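Local coordinates for protein probable benzoylformate decarboxylase (Rhodococcus jostii, PDB 7ORX) that binds thiamine diphosphate and a sodium ion, and belongs to the three-domain family of thiamine diphosphate-dependent enzymes, at residues C[128-133]-C[139-144]; C[191-196]-C[325-330]; C[197-202]-C[297-302]; C[362-367]-C[501-506]; C[450-455]-C[508-513]. One frame throughout, in Å; residues are numbered along the deposited sequence.

Contact 1 (C[128-133]-C[139-144]); sequences WSSEPT and PRTINQ
W128 and Q144 both carry CG anti to the backbone N (chi1 -172° in W128), and the rest of the Q144 chain is extended. The indole thus reaches out from strand 128-130, and the glutamine crosses it at about a right angle. Ring and amide planes lie only 19° apart. Q144 NE2 sits 3.6 Å above the W128 ring plane, offset toward the rim. Q144 CG makes a CH-pi contact over the same ring, 4.1 Å from the centroid of its six-membered part. Nearby, T141 CG2 touches P132 CG at 3.6 Å and S130 OG at 3.7 Å. T141 OG1 is hydrogen-bonded to D137 O and also lies against the P132 ring, beside the methyl. This is the first half of a beta-alpha-beta unit: strand 128-130 and helix 138-149 run nearly antiparallel, and strand 157-162 completes it. R140 NH1 donates to Q144 OE1 (2.8 Å, 165°). The donor stands above the carbonyl plane. R140 NE has a salt bridge to D137, and NH1 also hydrogen-bonds to R310 O of the third subunit. No hydrogen bond crosses the segments. The arginine probably polarises the Q144 amide and limits its rotation, while dispersion and CH-pi contact hold it against the indole.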
# COMPACT_ATOMS: atom_id res chain seq x y z
N TRP C 128 12.29 2.36 2.75
CA TRP C 128 12.34 0.89 2.63
C TRP C 128 11.83 0.26 3.92
O TRP C 128 12.20 0.77 4.99
CB TRP C 128 13.77 0.43 2.35
CG TRP C 128 13.79 -1.04 2.04
CD1 TRP C 128 13.26 -1.63 0.93
CD2 TRP C 128 14.21 -2.10 2.91
NE1 TRP C 128 13.31 -3.00 1.08
CE2 TRP C 128 13.94 -3.31 2.24
CE3 TRP C 128 14.81 -2.14 4.17
CZ2 TRP C 128 14.29 -4.54 2.76
CZ3 TRP C 128 15.13 -3.36 4.71
CH2 TRP C 128 14.88 -4.55 4.01
N SER C 129 11.05 -0.81 3.83
CA SER C 129 10.52 -1.48 5.04
C SER C 129 10.41 -2.98 4.79
O SER C 129 10.11 -3.35 3.69
CB SER C 129 9.20 -0.84 5.45
OG SER C 129 8.09 -1.57 4.93
N SER C 130 10.68 -3.81 5.79
CA SER C 130 10.65 -5.29 5.69
C SER C 130 10.06 -5.87 6.96
O SER C 130 10.46 -5.40 8.01
CB SER C 130 12.02 -5.83 5.45
OG SER C 130 11.94 -7.24 5.20
N GLU C 131 9.17 -6.85 6.85
CA GLU C 131 9.01 -7.89 7.90
C GLU C 131 9.71 -9.14 7.37
O GLU C 131 9.11 -9.83 6.56
CB GLU C 131 7.52 -8.10 8.28
CG GLU C 131 7.31 -9.04 9.48
CD GLU C 131 5.95 -9.03 10.19
OE1 GLU C 131 5.79 -8.35 11.26
OE2 GLU C 131 5.04 -9.78 9.72
N PRO C 132 10.95 -9.50 7.79
CA PRO C 132 11.63 -10.66 7.20
C PRO C 132 10.73 -11.90 7.19
O PRO C 132 9.90 -12.06 8.09
CB PRO C 132 12.84 -10.93 8.10
CG PRO C 132 13.05 -9.60 8.83
CD PRO C 132 11.70 -8.93 8.91
N THR C 133 10.86 -12.74 6.17
CA THR C 133 9.95 -13.90 5.97
C THR C 133 10.28 -15.04 6.94
O THR C 133 9.45 -15.97 7.06
CB THR C 133 10.00 -14.33 4.51
OG1 THR C 133 11.38 -14.62 4.22
CG2 THR C 133 9.42 -13.24 3.62
N PRO C 139 19.24 -11.07 10.35
CA PRO C 139 20.51 -10.34 10.21
C PRO C 139 20.70 -9.67 8.85
O PRO C 139 21.05 -8.54 8.80
CB PRO C 139 21.56 -11.44 10.46
CG PRO C 139 20.84 -12.40 11.38
CD PRO C 139 19.44 -12.44 10.80
N ARG C 140 20.43 -10.34 7.74
CA ARG C 140 20.70 -9.73 6.40
C ARG C 140 19.69 -8.60 6.16
O ARG C 140 20.08 -7.57 5.62
CB ARG C 140 20.70 -10.79 5.30
CG ARG C 140 21.10 -10.28 3.91
CD ARG C 140 20.43 -11.07 2.77
NE ARG C 140 19.00 -10.97 2.98
CZ ARG C 140 18.27 -9.88 2.65
NH1 ARG C 140 18.81 -8.89 1.94
NH2 ARG C 140 16.99 -9.82 2.96
N THR C 141 18.44 -8.79 6.56
CA THR C 141 17.41 -7.73 6.46
C THR C 141 17.93 -6.47 7.18
O THR C 141 17.79 -5.38 6.64
CB THR C 141 16.06 -8.21 7.01
OG1 THR C 141 15.53 -9.22 6.15
CG2 THR C 141 15.05 -7.09 7.11
N ILE C 142 18.53 -6.61 8.35
CA ILE C 142 19.07 -5.45 9.11
C ILE C 142 20.32 -4.94 8.41
O ILE C 142 20.44 -3.73 8.29
CB ILE C 142 19.30 -5.80 10.59
CG1 ILE C 142 17.98 -6.25 11.21
CG2 ILE C 142 19.88 -4.62 11.35
CD1 ILE C 142 18.06 -6.46 12.68
N ASN C 143 21.18 -5.78 7.90
CA ASN C 143 22.32 -5.29 7.07
C ASN C 143 21.78 -4.45 5.92
O ASN C 143 22.28 -3.33 5.72
CB ASN C 143 23.19 -6.39 6.44
CG ASN C 143 24.47 -5.80 5.92
OD1 ASN C 143 25.14 -5.07 6.63
ND2 ASN C 143 24.82 -6.05 4.68
N GLN C 144 20.79 -4.96 5.18
CA GLN C 144 20.22 -4.25 4.01
C GLN C 144 19.60 -2.91 4.47
O GLN C 144 19.83 -1.86 3.82
CB GLN C 144 19.17 -5.14 3.34
CG GLN C 144 18.35 -4.42 2.30
CD GLN C 144 17.53 -5.37 1.44
OE1 GLN C 144 17.28 -6.56 1.71
NE2 GLN C 144 17.10 -4.84 0.32

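Contact 2 (C[191-196]-C[325-330]); sequences DQINDL and LEILAN
No flat group takes part where I193 of helix 190-202 meets I327 of helix 321-331; there are no ring faces or edges, and the surfaces are branched aliphatic ones. I327 CG2 is the central methyl. It lies 3.8 Å from I193 CG1 and 3.8 Å from I193 CD1. I193 CG2 is a little further from the same methyl, at 4.1 Å. I327 CG2 therefore rests against both branches of I193, and the two side chains cross at about a right angle. In I193, CG1 is anti to the carbonyl carbon (chi1 -80°), which lays that branch across the I327 methyl. The second pair is L196 with L328. Here L328 CD2 reaches L196 CB at 3.9 Å. The CA-CB bond of L328 does not aim at the other helix, and it is the CD2 branch that makes the touch. No hydrogen bond joins the segments, so the contact is wholly apolar. L196 and L328 are buried, and the two isoleucines are partly exposed. The seam thus has a leucine side and an isoleucine side that differ in burial. L328 also packs on I197 and L200 of helix 190-202. Behind helix 321-331, L325 touches A223 and L226 of helix 220-230. Both helices pack together on one face of the Rossmann-type parallel sheet of the central domain, where L196 meets I299 of strand 297-302.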
# COMPACT_ATOMS: atom_id res chain seq x y z
N ASP C 191 33.86 15.84 -18.03
CA ASP C 191 33.17 16.58 -19.12
C ASP C 191 32.10 17.48 -18.48
O ASP C 191 32.12 18.72 -18.73
CB ASP C 191 32.59 15.64 -20.19
CG ASP C 191 33.39 15.54 -21.48
OD1 ASP C 191 33.95 16.61 -21.89
OD2 ASP C 191 33.49 14.38 -22.07
N GLN C 192 31.24 16.88 -17.64
CA GLN C 192 30.07 17.54 -16.99
C GLN C 192 30.52 18.69 -16.08
O GLN C 192 29.73 19.64 -15.94
CB GLN C 192 29.25 16.51 -16.20
CG GLN C 192 28.20 15.80 -17.06
CD GLN C 192 27.64 14.56 -16.38
OE1 GLN C 192 28.14 14.06 -15.38
NE2 GLN C 192 26.49 14.17 -16.85
N ILE C 193 31.71 18.62 -15.47
CA ILE C 193 32.30 19.74 -14.67
C ILE C 193 32.50 20.94 -15.59
O ILE C 193 32.01 22.01 -15.26
CB ILE C 193 33.63 19.35 -13.99
CG1 ILE C 193 33.41 18.52 -12.72
CG2 ILE C 193 34.50 20.58 -13.72
CD1 ILE C 193 34.52 17.51 -12.44
N ASN C 194 33.22 20.77 -16.70
CA ASN C 194 33.65 21.90 -17.56
C ASN C 194 32.40 22.67 -18.04
O ASN C 194 32.53 23.90 -18.19
CB ASN C 194 34.56 21.45 -18.71
CG ASN C 194 35.84 20.80 -18.22
OD1 ASN C 194 36.51 21.25 -17.31
ND2 ASN C 194 36.13 19.66 -18.80
N ASP C 195 31.25 22.01 -18.19
CA ASP C 195 29.94 22.66 -18.49
C ASP C 195 29.51 23.54 -17.31
O ASP C 195 29.16 24.70 -17.56
CB ASP C 195 28.80 21.67 -18.74
CG ASP C 195 29.06 20.73 -19.90
OD1 ASP C 195 29.57 21.20 -20.97
OD2 ASP C 195 28.78 19.52 -19.73
N LEU C 196 29.51 23.01 -16.08
CA LEU C 196 29.22 23.76 -14.84
C LEU C 196 30.15 24.97 -14.76
O LEU C 196 29.62 26.08 -14.56
CB LEU C 196 29.37 22.89 -13.58
CG LEU C 196 28.10 22.30 -12.98
CD1 LEU C 196 26.92 23.25 -13.08
CD2 LEU C 196 27.71 21.00 -13.64
N LEU C 325 30.82 20.73 -5.01
CA LEU C 325 31.16 22.04 -4.43
C LEU C 325 32.67 22.17 -4.25
O LEU C 325 33.20 23.26 -4.53
CB LEU C 325 30.42 22.16 -3.10
CG LEU C 325 29.73 23.46 -2.82
CD1 LEU C 325 29.05 24.02 -4.05
CD2 LEU C 325 28.70 23.22 -1.72
N GLU C 326 33.32 21.12 -3.75
CA GLU C 326 34.79 21.06 -3.55
C GLU C 326 35.46 21.29 -4.90
O GLU C 326 36.31 22.18 -4.99
CB GLU C 326 35.19 19.73 -2.90
CG GLU C 326 36.69 19.57 -2.74
CD GLU C 326 37.21 18.19 -2.29
OE1 GLU C 326 36.39 17.36 -1.80
OE2 GLU C 326 38.45 17.95 -2.42
N ILE C 327 35.06 20.52 -5.91
CA ILE C 327 35.64 20.59 -7.28
C ILE C 327 35.45 22.03 -7.81
O ILE C 327 36.46 22.63 -8.26
CB ILE C 327 35.04 19.53 -8.23
CG1 ILE C 327 35.82 18.21 -8.20
CG2 ILE C 327 34.93 20.05 -9.64
CD1 ILE C 327 35.02 16.99 -7.71
N LEU C 328 34.22 22.56 -7.77
CA LEU C 328 33.92 23.85 -8.42
C LEU C 328 34.70 24.94 -7.69
O LEU C 328 35.24 25.83 -8.36
CB LEU C 328 32.43 24.15 -8.30
CG LEU C 328 31.46 23.29 -9.08
CD1 LEU C 328 30.04 23.72 -8.73
CD2 LEU C 328 31.72 23.42 -10.57
N ALA C 329 34.72 24.90 -6.36
CA ALA C 329 35.37 25.89 -5.50
C ALA C 329 36.86 25.95 -5.83
O ALA C 329 37.43 27.05 -5.81
CB ALA C 329 35.15 25.54 -4.04
N ASN C 330 37.48 24.82 -6.11
CA ASN C 330 38.96 24.77 -6.30
C ASN C 330 39.33 25.07 -7.76
O ASN C 330 40.52 25.27 -7.97
CB ASN C 330 39.56 23.46 -5.76
CG ASN C 330 39.54 23.43 -4.24
OD1 ASN C 330 39.93 24.39 -3.55
ND2 ASN C 330 39.05 22.33 -3.70

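Contact 3 (C[197-202]-C[297-302]); sequences IETLES and RLIHVT
Helix 190-202 passes over strand 297-302 with the CA atoms of T199 and I299 9.1 Å apart, the nearest such pair of the two segments. The strand belongs to the six-stranded parallel sheet of the central domain. Its strand order, 3-2-1-4-5-6, is that of a Rossmann-type fold, and the helix packs on that sheet. T199 carries most of the contact. Its CG2 methyl lies over one face of the R297 guanidinium, with T199 CG2 to R297 CZ at 3.8 Å. The nearest guanidinium atom is R297 NH1. T199 OG1 is turned to its own helix and is hydrogen-bonded to D195 O. With OG1 beside the backbone N (chi1 -41°), CG2 is anti to that N, and it is the methyl that meets R297. The arginine chain bends at chi3 (-43°) and the two side chains meet at a slant. R297 NH2 forms a salt bridge with E315 at the head of the neighbouring strand 315-318. That bond anchors the guanidinium, while the methyl packs against its face. R297 is exposed, so this end of the contact lies at the surface. Both T199 and R297 also touch L272 of the adjacent strand 272-276. The innermost touch is looser and purely aliphatic: T199 CG2 to I299 CG1, 4.5 Å.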
# COMPACT_ATOMS: atom_id res chain seq x y z
N ILE C 197 31.47 24.80 -14.93
CA ILE C 197 32.43 25.92 -14.69
C ILE C 197 32.29 26.94 -15.83
O ILE C 197 32.31 28.13 -15.53
CB ILE C 197 33.89 25.51 -14.40
CG1 ILE C 197 34.77 25.64 -15.64
CG2 ILE C 197 34.00 24.15 -13.74
CD1 ILE C 197 36.15 26.22 -15.36
N GLU C 198 32.09 26.53 -17.07
CA GLU C 198 31.82 27.49 -18.18
C GLU C 198 30.59 28.31 -17.78
O GLU C 198 30.73 29.52 -17.68
CB GLU C 198 31.63 26.80 -19.53
CG GLU C 198 31.59 27.79 -20.69
CD GLU C 198 32.28 27.30 -21.99
OE1 GLU C 198 32.30 26.05 -22.29
OE2 GLU C 198 32.81 28.17 -22.75
N THR C 199 29.46 27.69 -17.46
CA THR C 199 28.19 28.39 -17.13
C THR C 199 28.40 29.38 -15.97
O THR C 199 27.75 30.45 -15.99
CB THR C 199 27.07 27.44 -16.70
OG1 THR C 199 27.11 26.29 -17.53
CG2 THR C 199 25.70 28.06 -16.80
N LEU C 200 29.25 29.02 -15.00
CA LEU C 200 29.51 29.84 -13.79
C LEU C 200 30.38 31.04 -14.16
O LEU C 200 29.96 32.16 -13.81
CB LEU C 200 30.15 28.97 -12.70
CG LEU C 200 29.17 28.12 -11.89
CD1 LEU C 200 29.90 27.23 -10.91
CD2 LEU C 200 28.19 29.00 -11.13
N GLU C 201 31.51 30.83 -14.83
CA GLU C 201 32.42 31.93 -15.25
C GLU C 201 31.75 32.81 -16.32
O GLU C 201 32.15 33.98 -16.43
CB GLU C 201 33.74 31.34 -15.73
CG GLU C 201 34.50 30.60 -14.64
CD GLU C 201 35.71 29.83 -15.14
OE1 GLU C 201 35.91 29.72 -16.40
OE2 GLU C 201 36.45 29.28 -14.27
N SER C 202 30.79 32.24 -17.07
CA SER C 202 29.90 32.94 -18.06
C SER C 202 29.11 34.06 -17.39
O SER C 202 29.01 35.15 -17.95
CB SER C 202 28.91 32.00 -18.68
OG SER C 202 29.31 31.66 -19.98
N ARG C 297 18.25 31.57 -15.70
CA ARG C 297 18.34 30.09 -15.86
C ARG C 297 18.82 29.53 -14.52
O ARG C 297 19.65 30.17 -13.86
CB ARG C 297 19.23 29.67 -17.04
CG ARG C 297 20.61 30.32 -17.07
CD ARG C 297 21.55 29.77 -18.13
NE ARG C 297 21.50 28.29 -18.20
CZ ARG C 297 22.45 27.49 -18.68
NH1 ARG C 297 23.55 27.99 -19.21
NH2 ARG C 297 22.24 26.18 -18.68
N LEU C 298 18.25 28.40 -14.12
CA LEU C 298 18.48 27.78 -12.81
C LEU C 298 19.23 26.48 -13.06
O LEU C 298 18.71 25.69 -13.86
CB LEU C 298 17.12 27.57 -12.14
CG LEU C 298 17.17 27.10 -10.68
CD1 LEU C 298 16.10 27.75 -9.81
CD2 LEU C 298 17.06 25.59 -10.61
N ILE C 299 20.43 26.35 -12.48
CA ILE C 299 21.20 25.09 -12.35
C ILE C 299 20.93 24.53 -10.97
O ILE C 299 20.96 25.29 -10.01
CB ILE C 299 22.73 25.26 -12.53
CG1 ILE C 299 23.10 26.00 -13.80
CG2 ILE C 299 23.37 23.90 -12.56
CD1 ILE C 299 22.38 25.50 -15.01
N HIS C 300 20.77 23.23 -10.86
CA HIS C 300 20.25 22.58 -9.64
C HIS C 300 21.11 21.36 -9.35
O HIS C 300 21.15 20.49 -10.21
CB HIS C 300 18.80 22.25 -9.90
CG HIS C 300 18.16 21.60 -8.74
ND1 HIS C 300 17.05 20.81 -8.90
CD2 HIS C 300 18.49 21.62 -7.44
CE1 HIS C 300 16.70 20.34 -7.72
NE2 HIS C 300 17.56 20.86 -6.79
N VAL C 301 21.79 21.31 -8.22
CA VAL C 301 22.72 20.19 -7.88
C VAL C 301 22.20 19.48 -6.63
O VAL C 301 22.11 20.14 -5.62
CB VAL C 301 24.16 20.67 -7.71
CG1 VAL C 301 25.08 19.51 -7.36
CG2 VAL C 301 24.64 21.39 -8.96
N THR C 302 21.95 18.16 -6.67
CA THR C 302 21.31 17.46 -5.53
C THR C 302 21.73 15.99 -5.51
O THR C 302 21.87 15.39 -6.58
CB THR C 302 19.79 17.71 -5.56
OG1 THR C 302 19.11 16.85 -4.66
CG2 THR C 302 19.17 17.43 -6.91

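Contact 4 (C[362-367]-C[501-506])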
# COMPACT_ATOMS: atom_id res chain seq x y z
N PHE C 362 16.99 37.10 20.71
CA PHE C 362 18.05 36.48 19.88
C PHE C 362 19.33 37.29 19.98
O PHE C 362 20.42 36.71 20.02
CB PHE C 362 17.55 36.22 18.45
CG PHE C 362 16.44 35.21 18.34
CD1 PHE C 362 16.33 34.14 19.20
CD2 PHE C 362 15.47 35.34 17.37
CE1 PHE C 362 15.27 33.26 19.13
CE2 PHE C 362 14.42 34.44 17.27
CZ PHE C 362 14.33 33.39 18.16
N ALA C 363 19.25 38.59 20.11
CA ALA C 363 20.45 39.45 20.29
C ALA C 363 21.10 39.16 21.64
O ALA C 363 22.31 39.06 21.68
CB ALA C 363 20.09 40.90 20.12
N LEU C 364 20.31 39.01 22.71
CA LEU C 364 20.80 38.53 24.03
C LEU C 364 21.39 37.12 23.86
O LEU C 364 22.47 36.87 24.38
CB LEU C 364 19.66 38.53 25.05
CG LEU C 364 19.50 39.81 25.86
CD1 LEU C 364 20.12 41.04 25.19
CD2 LEU C 364 18.00 40.04 26.15
N VAL C 365 20.75 36.22 23.12
CA VAL C 365 21.34 34.87 22.94
C VAL C 365 22.67 35.01 22.18
O VAL C 365 23.62 34.34 22.55
CB VAL C 365 20.35 33.92 22.24
CG1 VAL C 365 21.03 32.65 21.75
CG2 VAL C 365 19.16 33.61 23.15
N ARG C 366 22.76 35.85 21.16
CA ARG C 366 24.02 36.05 20.41
C ARG C 366 25.14 36.45 21.38
O ARG C 366 26.20 35.83 21.35
CB ARG C 366 23.86 37.11 19.31
CG ARG C 366 25.13 37.35 18.51
CD ARG C 366 25.00 38.47 17.50
NE ARG C 366 24.74 39.84 18.01
CZ ARG C 366 23.59 40.51 17.88
NH1 ARG C 366 22.54 39.97 17.30
NH2 ARG C 366 23.49 41.72 18.36
N ALA C 367 24.89 37.45 22.22
CA ALA C 367 25.88 38.04 23.15
C ALA C 367 26.29 37.05 24.25
O ALA C 367 27.42 37.14 24.71
CB ALA C 367 25.28 39.29 23.75
N ALA C 501 11.19 37.59 32.17
CA ALA C 501 10.36 38.46 31.31
C ALA C 501 11.10 39.75 30.95
O ALA C 501 10.52 40.57 30.22
CB ALA C 501 9.05 38.75 32.03
N THR C 502 12.34 39.94 31.41
CA THR C 502 13.16 41.12 31.06
C THR C 502 14.53 40.66 30.59
O THR C 502 14.93 39.58 30.97
CB THR C 502 13.34 42.08 32.24
OG1 THR C 502 14.29 41.42 33.08
CG2 THR C 502 12.06 42.37 32.98
N ALA C 503 15.19 41.49 29.80
CA ALA C 503 16.55 41.31 29.27
C ALA C 503 17.52 41.06 30.42
O ALA C 503 18.34 40.16 30.28
CB ALA C 503 16.94 42.51 28.47
N GLU C 504 17.44 41.81 31.52
CA GLU C 504 18.44 41.72 32.63
C GLU C 504 18.32 40.30 33.21
O GLU C 504 19.36 39.63 33.33
CB GLU C 504 18.26 42.88 33.62
CG GLU C 504 19.10 42.86 34.91
CD GLU C 504 18.41 43.36 36.21
OE1 GLU C 504 17.33 44.02 36.13
OE2 GLU C 504 18.95 43.13 37.35
N ASP C 505 17.09 39.86 33.51
CA ASP C 505 16.81 38.53 34.14
C ASP C 505 17.16 37.41 33.17
O ASP C 505 17.60 36.35 33.62
CB ASP C 505 15.34 38.23 34.44
CG ASP C 505 14.55 39.18 35.33
OD1 ASP C 505 15.13 39.73 36.31
OD2 ASP C 505 13.31 39.31 35.06
N PHE C 506 16.87 37.59 31.89
CA PHE C 506 17.22 36.60 30.86
C PHE C 506 18.74 36.46 30.81
O PHE C 506 19.21 35.31 30.89
CB PHE C 506 16.71 36.93 29.46
CG PHE C 506 17.23 35.91 28.50
CD1 PHE C 506 16.69 34.64 28.48
CD2 PHE C 506 18.34 36.18 27.71
CE1 PHE C 506 17.23 33.66 27.66
CE2 PHE C 506 18.87 35.20 26.88
CZ PHE C 506 18.32 33.93 26.86
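T502 OG1 accepts D505 N at 3.2 Å in a nearly straight bond (167°), and so N-caps helix 503-515, whose A503 and F506 meet L364 and V365. T502 O takes F506 N as well, at 2.9 Å. Across the contact everything is apolar. L364 CD2 meets A503 CB at 3.6 Å, where the helix begins. L364 CB lies 3.8 Å from F506 CD2, and V365 CG2 lies 3.8 Å from F506 CZ. Both approach the phenyl ring obliquely. F506 has CG anti to its backbone N (chi1 175°), which swings the ring out toward helix 358-368 and along two successive residues of it. V365 offers CG2, the branch beside the backbone N, and crosses the ring at a slant. On the sheet side, V365 and F506 both touch I454 of strand 452-457, so the two helices pack side by side on one face of the parallel sheet of the C-terminal thiamine diphosphate-binding domain. F506 and V365 are buried; L364 and A503 are partly exposed. Polar bonds here serve the start of the helix, and no hydrogen bond spans the segments. The helices are thus joined by dispersion and by burial of carbon.

Contact 5 (C[450-455]-C[508-513]); sequences PVVIII and TAFKSA
F510 points one corner of its ring, CE1, at both V452 and I454 of strand 452-457. I454 and F510 cross at about a right angle, and I454 CD1 comes to 4.1 Å from F510 CE1, obliquely to the ring. V452 CG1 lies instead at the edge of that ring, near its plane, 4.4 Å from F510 CE1. In F510, CG is anti to the backbone N (chi1 -170°). This brings the ring to the strand, although the CA-CB bond does not point straight at it. V452 has its CG1 anti to the backbone N and its CG2 beside it, so both methyls face A513. V452 CG1 touches A513 CB at 4.0 Å. V452 CG2 rests 3.8 Å from A513 O, a packing contact with the backbone. The small A513 probably allows the close approach, with the CA atoms of V452 and A513 6.4 Å apart. The axes of segments 452-455 and 508-513 are 9.9 Å apart at their closest and run at 157°, not far from antiparallel. All four touching residues are buried, and no hydrogen bond crosses. The side chain of I454 is about 12 Å from a bound thiamine diphosphate and also about 12 Å from the sodium ion; the contact lies in the domain core and touches neither ligand. The F510 ring also meets that of F506, one turn earlier, with planes at about 20°. Helix 503-515 leads into strand 520-525, which pairs with strand 452-457; T520 touches both V452 and A513. On the other flank strand 425-430 supplies I426, which F510 touches.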
# COMPACT_ATOMS: atom_id res chain seq x y z
N PRO C 450 23.36 18.06 29.30
CA PRO C 450 23.36 19.49 29.66
C PRO C 450 22.82 20.43 28.58
O PRO C 450 23.48 21.39 28.30
CB PRO C 450 24.87 19.79 29.82
CG PRO C 450 25.51 18.83 28.82
CD PRO C 450 24.69 17.56 28.97
N VAL C 451 21.67 20.11 27.98
CA VAL C 451 20.97 21.01 27.01
C VAL C 451 20.52 22.26 27.75
O VAL C 451 20.03 22.14 28.89
CB VAL C 451 19.66 20.46 26.43
CG1 VAL C 451 19.73 20.42 24.94
CG2 VAL C 451 19.20 19.16 27.04
N VAL C 452 20.47 23.37 27.02
CA VAL C 452 19.68 24.54 27.43
C VAL C 452 18.44 24.66 26.54
O VAL C 452 18.61 24.78 25.32
CB VAL C 452 20.57 25.78 27.35
CG1 VAL C 452 19.80 27.03 27.76
CG2 VAL C 452 21.86 25.55 28.16
N ILE C 453 17.26 24.64 27.14
CA ILE C 453 15.95 24.78 26.45
C ILE C 453 15.36 26.15 26.79
O ILE C 453 15.09 26.42 27.96
CB ILE C 453 15.04 23.63 26.88
CG1 ILE C 453 15.65 22.26 26.55
CG2 ILE C 453 13.66 23.75 26.26
CD1 ILE C 453 15.84 22.02 25.08
N ILE C 454 15.16 26.99 25.78
CA ILE C 454 14.48 28.30 25.93
C ILE C 454 13.11 28.18 25.30
O ILE C 454 13.03 28.01 24.08
CB ILE C 454 15.31 29.40 25.26
CG1 ILE C 454 16.68 29.51 25.93
CG2 ILE C 454 14.56 30.70 25.29
CD1 ILE C 454 17.65 30.43 25.18
N ILE C 455 12.07 28.21 26.11
CA ILE C 455 10.66 28.25 25.64
C ILE C 455 10.35 29.71 25.34
O ILE C 455 10.45 30.47 26.25
CB ILE C 455 9.71 27.68 26.71
CG1 ILE C 455 10.07 26.26 27.16
CG2 ILE C 455 8.29 27.76 26.22
CD1 ILE C 455 10.24 25.29 26.04
N THR C 508 20.97 36.88 32.94
CA THR C 508 21.38 36.20 34.21
C THR C 508 21.08 34.69 34.10
O THR C 508 22.03 33.91 34.24
CB THR C 508 20.70 36.82 35.43
OG1 THR C 508 21.20 38.16 35.58
CG2 THR C 508 20.93 36.06 36.72
N ALA C 509 19.81 34.32 33.88
CA ALA C 509 19.33 32.92 33.81
C ALA C 509 20.13 32.16 32.75
O ALA C 509 20.49 31.00 33.01
CB ALA C 509 17.83 32.89 33.57
N PHE C 510 20.40 32.80 31.62
CA PHE C 510 21.14 32.22 30.47
C PHE C 510 22.60 32.01 30.85
O PHE C 510 23.08 30.90 30.59
CB PHE C 510 21.01 33.11 29.23
CG PHE C 510 21.52 32.52 27.94
CD1 PHE C 510 21.13 31.26 27.52
CD2 PHE C 510 22.36 33.25 27.12
CE1 PHE C 510 21.59 30.73 26.32
CE2 PHE C 510 22.84 32.72 25.95
CZ PHE C 510 22.45 31.46 25.54
N LYS C 511 23.29 33.00 31.40
CA LYS C 511 24.72 32.91 31.81
C LYS C 511 24.88 31.70 32.73
O LYS C 511 25.88 30.95 32.60
CB LYS C 511 25.17 34.17 32.55
CG LYS C 511 26.63 34.54 32.39
CD LYS C 511 27.54 33.98 33.46
CE LYS C 511 27.48 34.77 34.74
NZ LYS C 511 28.31 35.98 34.60
N SER C 512 23.88 31.52 33.59
CA SER C 512 23.78 30.46 34.63
C SER C 512 23.57 29.11 33.97
O SER C 512 24.36 28.19 34.26
CB SER C 512 22.65 30.79 35.55
OG SER C 512 22.64 29.91 36.66
N ALA C 513 22.53 28.99 33.14
CA ALA C 513 22.18 27.79 32.33
C ALA C 513 23.38 27.29 31.53
O ALA C 513 23.55 26.10 31.50
CB ALA C 513 21.03 28.08 31.40

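The five contacts fall in three separate parallel sheets with their helices. Contacts 2 and 3 share helix 190-202 and touch through L196 and I299; their centres are about 9 Å apart. Contacts 4 and 5 share helix 503-515 and meet where F506 and V365 reach I454; those centres are about 11 Å apart. Contact 1 stands alone, its centre 38 Å or more from the others. Contacts 1 and 5 are buried, whereas 2, 3 and 4 are partly exposed. Contacts 2, 4 and 5 join apolar side chains. Contacts 1 and 3 bring in polar flat groups, an amide and a guanidinium. Only contacts 1 and 2 have residues touching other subunits.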